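Local coordinates for pilin (Streptococcus pyogenes serotype M1, PDB 3GLD), which forms the backbone of the pilus as covalently linked stacked subunits, needed for adhesion to host cells, bacterial aggregation and biofilm formation, at residues N256-V259 with A265-N268. The protein carries 2 engineered substitutions. Numbering follows the deposited sequence.
Sequences NVEV and AVKN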
ATOM      1  N   ASN A 256     -20.900  22.710 -17.088  1.00 31.61           N
ATOM      2  CA  ASN A 256     -19.948  23.169 -16.094  1.00 31.96           C
ATOM      3  C   ASN A 256     -19.535  22.017 -15.176  1.00 31.31           C
ATOM      4  O   ASN A 256     -20.346  21.124 -14.875  1.00 30.48           O
ATOM      5  CB  ASN A 256     -20.511  24.342 -15.293  1.00 32.76           C
ATOM      6  CG  ASN A 256     -20.650  25.625 -16.137  1.00 36.10           C
ATOM      7  OD1 ASN A 256     -21.635  25.805 -16.878  1.00 38.03           O
ATOM      8  ND2 ASN A 256     -19.676  26.527 -16.010  1.00 36.39           N
ATOM      9  N   VAL A 257     -18.274  22.039 -14.756  1.00 30.59           N
ATOM     10  CA  VAL A 257     -17.677  20.946 -13.981  1.00 30.54           C
ATOM     11  C   VAL A 257     -17.355  21.416 -12.576  1.00 30.46           C
ATOM     12  O   VAL A 257     -16.667  22.409 -12.399  1.00 31.40           O
ATOM     13  CB  VAL A 257     -16.350  20.442 -14.616  1.00 30.05           C
ATOM     14  CG1 VAL A 257     -15.871  19.181 -13.906  1.00 30.87           C
ATOM     15  CG2 VAL A 257     -16.532  20.136 -16.083  1.00 29.76           C
ATOM     16  N   GLU A 258     -17.836  20.706 -11.572  1.00 30.46           N
ATOM     17  CA  GLU A 258     -17.385  20.981 -10.219  1.00 30.75           C
ATOM     18  C   GLU A 258     -16.425  19.882  -9.751  1.00 29.86           C
ATOM     19  O   GLU A 258     -16.764  18.700  -9.809  1.00 30.04           O
ATOM     20  CB  GLU A 258     -18.552  21.101  -9.251  1.00 30.29           C
ATOM     21  CG  GLU A 258     -18.094  21.504  -7.853  1.00 32.57           C
ATOM     22  CD  GLU A 258     -19.179  21.284  -6.825  1.00 34.88           C
ATOM     23  OE1 GLU A 258     -19.829  22.272  -6.436  1.00 37.15           O
ATOM     24  OE2 GLU A 258     -19.413  20.119  -6.432  1.00 35.60           O
ATOM     25  N   VAL A 259     -15.246  20.284  -9.280  1.00 29.10           N
ATOM     26  CA  VAL A 259     -14.215  19.360  -8.807  1.00 28.07           C
ATOM     27  C   VAL A 259     -14.038  19.533  -7.307  1.00 27.94           C
ATOM     28  O   VAL A 259     -13.488  20.526  -6.852  1.00 28.16           O
ATOM     29  CB  VAL A 259     -12.854  19.592  -9.525  1.00 28.70           C
ATOM     30  CG1 VAL A 259     -11.799  18.586  -9.032  1.00 27.42           C
ATOM     31  CG2 VAL A 259     -13.012  19.486 -11.045  1.00 27.53           C
ATOM     32  N   ALA A 265      -9.897  22.294  -1.751  1.00 43.05           N
ATOM     33  CA  ALA A 265     -10.358  23.417  -2.536  1.00 43.50           C
ATOM     34  C   ALA A 265     -11.323  22.939  -3.624  1.00 43.53           C
ATOM     35  O   ALA A 265     -10.906  22.270  -4.583  1.00 43.77           O
ATOM     36  CB  ALA A 265      -9.159  24.134  -3.156  1.00 43.67           C
ATOM     37  N   VAL A 266     -12.606  23.266  -3.470  1.00 43.24           N
ATOM     38  CA  VAL A 266     -13.568  22.993  -4.529  1.00 43.41           C
ATOM     39  C   VAL A 266     -13.304  23.905  -5.728  1.00 43.45           C
ATOM     40  O   VAL A 266     -13.088  25.102  -5.582  1.00 43.92           O
ATOM     41  CB  VAL A 266     -15.039  23.023  -4.047  1.00 43.24           C
ATOM     42  CG1 VAL A 266     -15.199  23.917  -2.847  1.00 43.88           C
ATOM     43  CG2 VAL A 266     -15.990  23.412  -5.188  1.00 43.80           C
ATOM     44  N   LYS A 267     -13.295  23.303  -6.910  1.00 43.21           N
ATOM     45  CA  LYS A 267     -12.875  23.957  -8.127  1.00 43.14           C
ATOM     46  C   LYS A 267     -14.045  23.973  -9.116  1.00 43.05           C
ATOM     47  O   LYS A 267     -14.726  22.959  -9.289  1.00 42.22           O
ATOM     48  CB  LYS A 267     -11.717  23.158  -8.706  1.00 43.24           C
ATOM     49  CG  LYS A 267     -10.720  23.944  -9.504  1.00 44.38           C
ATOM     50  CD  LYS A 267      -9.330  23.356  -9.302  1.00 47.39           C
ATOM     51  CE  LYS A 267      -9.210  21.931  -9.855  1.00 47.30           C
ATOM     52  NZ  LYS A 267      -7.916  21.317  -9.462  1.00 47.20           N
ATOM     53  N   ASN A 268     -14.280  25.120  -9.746  1.00 43.12           N
ATOM     54  CA  ASN A 268     -15.322  25.233 -10.760  1.00 43.74           C
ATOM     55  C   ASN A 268     -14.739  25.485 -12.135  1.00 44.17           C
ATOM     56  O   ASN A 268     -13.839  26.308 -12.296  1.00 44.44           O
ATOM     57  CB  ASN A 268     -16.340  26.308 -10.388  1.00 43.63           C
ATOM     58  CG  ASN A 268     -17.436  25.773  -9.488  1.00 43.59           C
ATOM     59  OD1 ASN A 268     -18.271  24.970  -9.912  1.00 44.40           O
ATOM     60  ND2 ASN A 268     -17.444  26.216  -8.246  1.00 43.30           N
TER
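Val259 and Lys267 face each other as the antiparallel hydrogen-bonded pair of a beta hairpin, gripping one another by both backbone bonds. Val259 N reaches Lys267 O at 2.7 Å, almost straight at 177° and in the carbonyl plane; the return bond from Lys267 N to Val259 O (2.8 Å) is more bent, its donor tilted 24° from the plane of the Val259 carbonyl. The tight part of the contact is here. CB of Val259 meets CB of Lys267 at 3.8 Å, and buried Val259 also rests on Met284 of strand 284-291. The lysine chain starts with CG anti to the backbone N (chi1 -151°), then bends twice, and its NZ forms a salt bridge with Glu277. Three CA-H...O contacts run beside these bonds, among them Glu258 CA to Lys267 O at 3.4 Å.

The face carrying Glu258 and Asn268, a non-hydrogen-bonded pair, is looser and partly open to solvent. Glu258 puts its CG beside CG2 of exposed Val266 at 3.9 Å, the two side chains crossing at a slant. Nearer the backbone, Asn268 turns its amide inward so that OD1 lies 3.9 Å from Glu258 CB, a loose approach rather than a bond. Strand 254-261 is also hydrogen-bonded to strand 284-291, whose Ile286 and Phe288 touch Val257, a residue about 7 Å between side chains from Glu245, which promotes the Lys166-Asn290 isopeptide. The arrangement is an antiparallel beta hairpin, its strand 267-270 joined through strand 254-261 to the strand bearing the cross-linked asparagine in this all-beta pilin domain.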